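Local coordinates for protein acetylserotonin O-methyltransferase (Homo sapiens, PDB 4A6D) that catalyses the transfer of a methyl group from S-adenosylmethionine to N-acetylserotonin, giving melatonin, the last step of melatonin synthesis, at residues Glu196-Tyr201 with Glu227-Phe232; Asp231-Asp236 with Pro241-Asp246. All blocks are in the same frame, centred on the assembly; numbering follows the deposited sequence.

Contact 1. Residues Glu196-Tyr201 with Glu227-Phe232; sequences ECMSLY and EEQIDF
The backbones of Met198, in the last turn of helix 192-200, and Gln229, just ahead of strand 230-234, come nearest each other here, their CA atoms 6.6 Å apart. Gln229 reaches across with a chain that stays extended past CG (chi2 172°) and brings its amide to the C-terminal end of the helix. NE2 gives a hydrogen bond to the carbonyl O of Met198, 3.3 Å away; the N-H...O angle is 137° and the donor stands 22° out of the carbonyl plane, a bent bond. The same nitrogen lies 3.2 Å from the O of Tyr201, the residue where the chain leaves helical geometry, and it is also hydrogen-bonded to the O of Cys204, so NE2 faces one carbonyl of the last helical turn and two past the helix end. This is the Rossmann-like sheet of a class I methyltransferase: 230-234 is its outermost strand on this side, running parallel to 205-210, and helix 192-200 packs against one face. Nearer the backbone, behind the amide, the contact turns largely apolar. Met198 CB lies 3.5 Å from Gln229 OE1, while Met198 CG comes within 3.7 Å of Gln229 CB and 3.8 Å of Ile230 CG1. The bend at chi2 leaves SD beside Gln229 CB and NE2. Both Met198 and Ile230 also rest on Ile206 of the neighbouring strand.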
loop_
_atom_site.group_PDB
_atom_site.type_symbol
_atom_site.label_atom_id
_atom_site.label_comp_id
_atom_site.label_asym_id
_atom_site.label_seq_id
_atom_site.Cartn_x
_atom_site.Cartn_y
_atom_site.Cartn_z
ATOM N N GLU A 196 28.462 9.595 -12.001
ATOM C CA GLU A 196 28.829 8.181 -12.065
ATOM C C GLU A 196 29.498 7.874 -13.386
ATOM O O GLU A 196 30.537 7.209 -13.410
ATOM C CB GLU A 196 27.588 7.289 -11.862
ATOM C CG GLU A 196 27.845 5.795 -11.993
ATOM C CD GLU A 196 28.543 5.124 -10.829
ATOM O OE1 GLU A 196 27.931 5.048 -9.738
ATOM O OE2 GLU A 196 29.664 4.604 -11.029
ATOM N N CYS A 197 28.918 8.383 -14.481
ATOM C CA CYS A 197 29.433 8.208 -15.835
ATOM C C CYS A 197 30.887 8.673 -15.987
ATOM O O CYS A 197 31.711 7.937 -16.537
ATOM C CB CYS A 197 28.516 8.889 -16.840
ATOM S SG CYS A 197 28.560 8.149 -18.482
ATOM N N MET A 198 31.208 9.850 -15.428
ATOM C CA MET A 198 32.534 10.444 -15.444
ATOM C C MET A 198 33.598 9.718 -14.630
ATOM O O MET A 198 34.755 9.717 -15.030
ATOM C CB MET A 198 32.460 11.935 -15.141
ATOM C CG MET A 198 31.652 12.697 -16.178
ATOM S SD MET A 198 32.251 12.519 -17.892
ATOM C CE MET A 198 31.073 11.324 -18.588
ATOM N N SER A 199 33.228 9.078 -13.521
ATOM C CA SER A 199 34.185 8.300 -12.727
ATOM C C SER A 199 34.470 6.981 -13.459
ATOM O O SER A 199 35.612 6.513 -13.479
ATOM C CB SER A 199 33.651 8.043 -11.320
ATOM O OG SER A 199 32.427 7.331 -11.354
ATOM N N LEU A 200 33.426 6.422 -14.104
ATOM C CA LEU A 200 33.492 5.198 -14.892
ATOM C C LEU A 200 34.295 5.403 -16.175
ATOM O O LEU A 200 35.081 4.524 -16.541
ATOM C CB LEU A 200 32.080 4.700 -15.226
ATOM C CG LEU A 200 31.374 3.889 -14.171
ATOM C CD1 LEU A 200 29.937 3.686 -14.537
ATOM C CD2 LEU A 200 32.045 2.546 -13.985
ATOM N N TYR A 201 34.119 6.566 -16.841
ATOM C CA TYR A 201 34.822 6.906 -18.088
ATOM C C TYR A 201 35.711 8.158 -17.922
ATOM O O TYR A 201 35.301 9.280 -18.243
ATOM C CB TYR A 201 33.840 7.016 -19.271
ATOM C CG TYR A 201 33.064 5.737 -19.528
ATOM C CD1 TYR A 201 33.614 4.705 -20.291
ATOM C CD2 TYR A 201 31.814 5.521 -18.940
ATOM C CE1 TYR A 201 32.923 3.505 -20.491
ATOM C CE2 TYR A 201 31.103 4.341 -19.162
ATOM C CZ TYR A 201 31.666 3.332 -19.932
ATOM O OH TYR A 201 30.977 2.172 -20.178
ATOM N N GLU A 227 32.696 17.491 -11.893
ATOM C CA GLU A 227 33.608 18.326 -11.111
ATOM C C GLU A 227 34.484 19.192 -12.020
ATOM O O GLU A 227 34.652 20.384 -11.749
ATOM C CB GLU A 227 34.455 17.467 -10.152
ATOM C CG GLU A 227 33.715 17.026 -8.894
ATOM C CD GLU A 227 32.509 16.106 -9.027
ATOM O OE1 GLU A 227 32.325 15.488 -10.102
ATOM O OE2 GLU A 227 31.741 16.012 -8.042
ATOM N N GLU A 228 35.031 18.585 -13.095
ATOM C CA GLU A 228 35.855 19.225 -14.140
ATOM C C GLU A 228 35.549 18.569 -15.505
ATOM O O GLU A 228 36.049 19.013 -16.545
ATOM C CB GLU A 228 37.359 19.151 -13.803
ATOM C CG GLU A 228 37.844 20.295 -12.923
ATOM C CD GLU A 228 39.325 20.298 -12.591
ATOM O OE1 GLU A 228 40.144 20.522 -13.514
ATOM O OE2 GLU A 228 39.668 20.106 -11.402
ATOM N N GLN A 229 34.698 17.512 -15.469
ATOM C CA GLN A 229 34.215 16.703 -16.592
ATOM C C GLN A 229 32.741 17.009 -16.884
ATOM O O GLN A 229 32.263 16.709 -17.975
ATOM C CB GLN A 229 34.333 15.208 -16.235
ATOM C CG GLN A 229 35.661 14.545 -16.605
ATOM C CD GLN A 229 35.766 13.136 -16.057
ATOM O OE1 GLN A 229 35.807 12.912 -14.843
ATOM N NE2 GLN A 229 35.823 12.148 -16.940
ATOM N N ILE A 230 32.018 17.566 -15.892
ATOM C CA ILE A 230 30.578 17.844 -15.968
ATOM C C ILE A 230 30.271 19.320 -16.186
ATOM O O ILE A 230 30.803 20.179 -15.490
ATOM C CB ILE A 230 29.817 17.248 -14.750
ATOM C CG1 ILE A 230 30.264 15.796 -14.459
ATOM C CG2 ILE A 230 28.287 17.340 -14.918
ATOM C CD1 ILE A 230 30.210 15.403 -12.988
ATOM N N ASP A 231 29.376 19.587 -17.138
ATOM C CA ASP A 231 28.897 20.908 -17.540
ATOM C C ASP A 231 27.361 20.887 -17.454
ATOM O O ASP A 231 26.774 19.813 -17.383
ATOM C CB ASP A 231 29.385 21.196 -18.984
ATOM C CG ASP A 231 28.876 22.458 -19.656
ATOM O OD1 ASP A 231 28.604 23.453 -18.937
ATOM O OD2 ASP A 231 28.798 22.474 -20.911
ATOM N N PHE A 232 26.722 22.065 -17.441
ATOM C CA PHE A 232 25.267 22.195 -17.398
ATOM C C PHE A 232 24.788 23.121 -18.495
ATOM O O PHE A 232 25.386 24.170 -18.714
ATOM C CB PHE A 232 24.822 22.755 -16.050
ATOM C CG PHE A 232 24.664 21.708 -14.980
ATOM C CD1 PHE A 232 23.462 21.037 -14.813
ATOM C CD2 PHE A 232 25.726 21.377 -14.150
ATOM C CE1 PHE A 232 23.329 20.044 -13.841
ATOM C CE2 PHE A 232 25.592 20.382 -13.179
ATOM C CZ PHE A 232 24.396 19.722 -13.035
#

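Contact 2. Residues Asp231-Asp236 with Pro241-Asp246. With SAM (S-adenosylmethionine), chain D.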
loop_
_atom_site.group_PDB
_atom_site.type_symbol
_atom_site.label_atom_id
_atom_site.label_comp_id
_atom_site.label_asym_id
_atom_site.label_seq_id
_atom_site.Cartn_x
_atom_site.Cartn_y
_atom_site.Cartn_z
ATOM N N ASP A 231 29.376 19.587 -17.138
ATOM C CA ASP A 231 28.897 20.908 -17.540
ATOM C C ASP A 231 27.361 20.887 -17.454
ATOM O O ASP A 231 26.774 19.813 -17.383
ATOM C CB ASP A 231 29.385 21.196 -18.984
ATOM C CG ASP A 231 28.876 22.458 -19.656
ATOM O OD1 ASP A 231 28.604 23.453 -18.937
ATOM O OD2 ASP A 231 28.798 22.474 -20.911
ATOM N N PHE A 232 26.722 22.065 -17.441
ATOM C CA PHE A 232 25.267 22.195 -17.398
ATOM C C PHE A 232 24.788 23.121 -18.495
ATOM O O PHE A 232 25.386 24.170 -18.714
ATOM C CB PHE A 232 24.822 22.755 -16.050
ATOM C CG PHE A 232 24.664 21.708 -14.980
ATOM C CD1 PHE A 232 23.462 21.037 -14.813
ATOM C CD2 PHE A 232 25.726 21.377 -14.150
ATOM C CE1 PHE A 232 23.329 20.044 -13.841
ATOM C CE2 PHE A 232 25.592 20.382 -13.179
ATOM C CZ PHE A 232 24.396 19.722 -13.035
ATOM N N GLN A 233 23.749 22.709 -19.222
ATOM C CA GLN A 233 23.055 23.531 -20.213
ATOM C C GLN A 233 21.585 23.467 -19.798
ATOM O O GLN A 233 21.058 22.397 -19.482
ATOM C CB GLN A 233 23.230 23.086 -21.689
ATOM C CG GLN A 233 22.836 24.212 -22.697
ATOM C CD GLN A 233 22.815 23.912 -24.214
ATOM O OE1 GLN A 233 23.863 23.621 -24.863
ATOM N NE2 GLN A 233 21.654 24.202 -24.852
ATOM N N GLU A 234 20.951 24.621 -19.761
ATOM C CA GLU A 234 19.535 24.732 -19.461
ATOM C C GLU A 234 18.763 24.955 -20.762
ATOM O O GLU A 234 19.272 25.575 -21.704
ATOM C CB GLU A 234 19.255 25.847 -18.431
ATOM C CG GLU A 234 19.865 27.195 -18.775
ATOM C CD GLU A 234 19.488 28.298 -17.815
ATOM O OE1 GLU A 234 19.442 28.041 -16.590
ATOM O OE2 GLU A 234 19.266 29.435 -18.291
ATOM N N GLY A 235 17.550 24.425 -20.795
ATOM C CA GLY A 235 16.667 24.565 -21.939
ATOM C C GLY A 235 15.536 23.563 -22.017
ATOM O O GLY A 235 15.257 22.826 -21.062
ATOM N N ASP A 236 14.873 23.551 -23.179
ATOM C CA ASP A 236 13.767 22.649 -23.464
ATOM C C ASP A 236 14.187 21.684 -24.591
ATOM O O ASP A 236 14.327 22.111 -25.730
ATOM C CB ASP A 236 12.508 23.468 -23.837
ATOM C CG ASP A 236 11.319 22.646 -24.307
ATOM O OD1 ASP A 236 11.364 21.377 -24.185
ATOM O OD2 ASP A 236 10.337 23.250 -24.767
ATOM N N PRO A 241 18.303 24.273 -29.137
ATOM C CA PRO A 241 19.381 23.464 -29.753
ATOM C C PRO A 241 19.998 22.578 -28.663
ATOM O O PRO A 241 20.113 23.008 -27.497
ATOM C CB PRO A 241 20.362 24.502 -30.304
ATOM C CG PRO A 241 20.114 25.729 -29.490
ATOM C CD PRO A 241 18.709 25.686 -28.964
ATOM N N LEU A 242 20.293 21.311 -29.009
ATOM C CA LEU A 242 20.866 20.381 -28.029
ATOM C C LEU A 242 22.366 20.597 -27.979
ATOM O O LEU A 242 22.959 20.987 -28.999
ATOM C CB LEU A 242 20.555 18.902 -28.346
ATOM C CG LEU A 242 19.101 18.475 -28.629
ATOM C CD1 LEU A 242 19.054 17.013 -29.067
ATOM C CD2 LEU A 242 18.215 18.701 -27.459
ATOM N N PRO A 243 23.002 20.387 -26.798
ATOM C CA PRO A 243 24.489 20.479 -26.732
ATOM C C PRO A 243 25.109 19.477 -27.717
ATOM O O PRO A 243 24.497 18.435 -27.941
ATOM C CB PRO A 243 24.799 20.066 -25.280
ATOM C CG PRO A 243 23.490 20.274 -24.532
ATOM C CD PRO A 243 22.433 19.921 -25.518
ATOM N N GLU A 244 26.269 19.788 -28.344
ATOM C CA GLU A 244 26.920 18.841 -29.274
ATOM C C GLU A 244 27.437 17.698 -28.459
ATOM O O GLU A 244 27.951 17.916 -27.353
ATOM C CB GLU A 244 28.059 19.475 -30.081
ATOM C CG GLU A 244 27.582 20.079 -31.395
ATOM C CD GLU A 244 27.981 21.532 -31.608
ATOM O OE1 GLU A 244 27.421 22.417 -30.915
ATOM O OE2 GLU A 244 28.858 21.785 -32.468
ATOM N N ALA A 245 27.210 16.473 -28.944
ATOM C CA ALA A 245 27.576 15.256 -28.219
ATOM C C ALA A 245 27.672 14.081 -29.178
ATOM O O ALA A 245 27.052 14.096 -30.252
ATOM C CB ALA A 245 26.542 14.950 -27.134
ATOM N N ASP A 246 28.469 13.072 -28.789
ATOM C CA ASP A 246 28.679 11.849 -29.555
ATOM C C ASP A 246 27.629 10.873 -29.091
ATOM O O ASP A 246 27.185 10.037 -29.875
ATOM C CB ASP A 246 30.097 11.284 -29.297
ATOM C CG ASP A 246 31.208 12.255 -29.649
ATOM O OD1 ASP A 246 31.240 12.721 -30.797
ATOM O OD2 ASP A 246 32.042 12.549 -28.772
HETATM N N SAM D . 17.354 11.378 -15.938
HETATM C CA SAM D . 17.033 11.554 -14.505
HETATM C C SAM D . 16.974 10.281 -13.635
HETATM O O SAM D . 16.685 9.235 -14.177
HETATM O OXT SAM D . 17.210 10.269 -12.384
HETATM C CB SAM D . 15.768 12.372 -14.442
HETATM C CG SAM D . 14.522 11.617 -14.922
HETATM S SD SAM D . 13.073 12.703 -14.667
HETATM C CE SAM D . 11.777 11.540 -14.789
HETATM C "C5'" SAM D . 12.796 13.444 -16.310
HETATM C "C4'" SAM D . 13.744 14.650 -16.380
HETATM O "O4'" SAM D . 13.440 15.281 -17.611
HETATM C "C3'" SAM D . 13.475 15.702 -15.235
HETATM O "O3'" SAM D . 14.694 16.069 -14.568
HETATM C "C2'" SAM D . 12.780 16.868 -16.012
HETATM O "O2'" SAM D . 12.947 18.194 -15.511
HETATM C "C1'" SAM D . 13.427 16.716 -17.400
HETATM N N9 SAM D . 12.635 17.355 -18.471
HETATM C C8 SAM D . 11.261 17.241 -18.668
HETATM N N7 SAM D . 10.904 17.926 -19.713
HETATM C C5 SAM D . 12.013 18.583 -20.233
HETATM C C6 SAM D . 12.260 19.464 -21.304
HETATM N N6 SAM D . 11.241 19.783 -22.136
HETATM N N1 SAM D . 13.550 19.894 -21.548
HETATM C C2 SAM D . 14.561 19.582 -20.726
HETATM N N3 SAM D . 14.350 18.755 -19.691
HETATM C C4 SAM D . 13.147 18.198 -19.444
#
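Strand 230-234 of the Rossmann-like methyltransferase domain ends at the cofactor pocket, and the chain then loops back through 241-246, so that Gln233 of the strand meets Pro241 and Pro243. The side chain of Gln233 runs out extended, CG anti to the backbone N (chi1 -163°), and its amide faces both, NE2 to the Pro241 carbonyl and OE1 to the Pro243 ring. NE2 makes a weak hydrogen bond to the carbonyl O of Pro241, 3.3 Å long with an N-H...O angle of 133°. On the other branch of the amide, OE1 lies 3.4 Å from Pro243 CG, and the same ring carbon also comes near Gln233 CB, at 4.0 Å. Pro243 leans on Phe209 of strand 205-210 too, as does Gln233. Replacing Gln233 with an alanine would probably leave the Pro241 carbonyl without this donor and the Pro243 ring without the amide that covers it. Past the strand, at Gly235, the backbone angles would press any CB against the carbonyl O of Glu234, and the Gly235 O comes within 3.3 Å of SAM C2. Asp236 OD1 takes a nearly straight hydrogen bond (167°) from the adenine amino group N6 of SAM, 2.6 Å away, and also accepts from Phe238 N. An acidic residue reading the adenine amino group just beyond a strand end is an arrangement seen in class I SAM-dependent methyltransferases.

How the contacts relate
Strand 230-234 carries both contacts, sharing Asp231 and Phe232, with centres about 15 Å apart. Contact 1 belongs to the beginning of the strand and is partly buried: it joins the edge strand to helix 192-200, and methionine and isoleucine carbons pack next to the amide. Contact 2 belongs to the far end and lies at the surface, where the partner is an irregular loop offering one proline ring and one backbone carbonyl. In each, a glutamine amide donates to a backbone carbonyl, but the bond in contact 2 is weak. Contact 2 alone includes cofactor-binding residues; the Ile230 side chain of contact 1 stays about 12 Å from SAM.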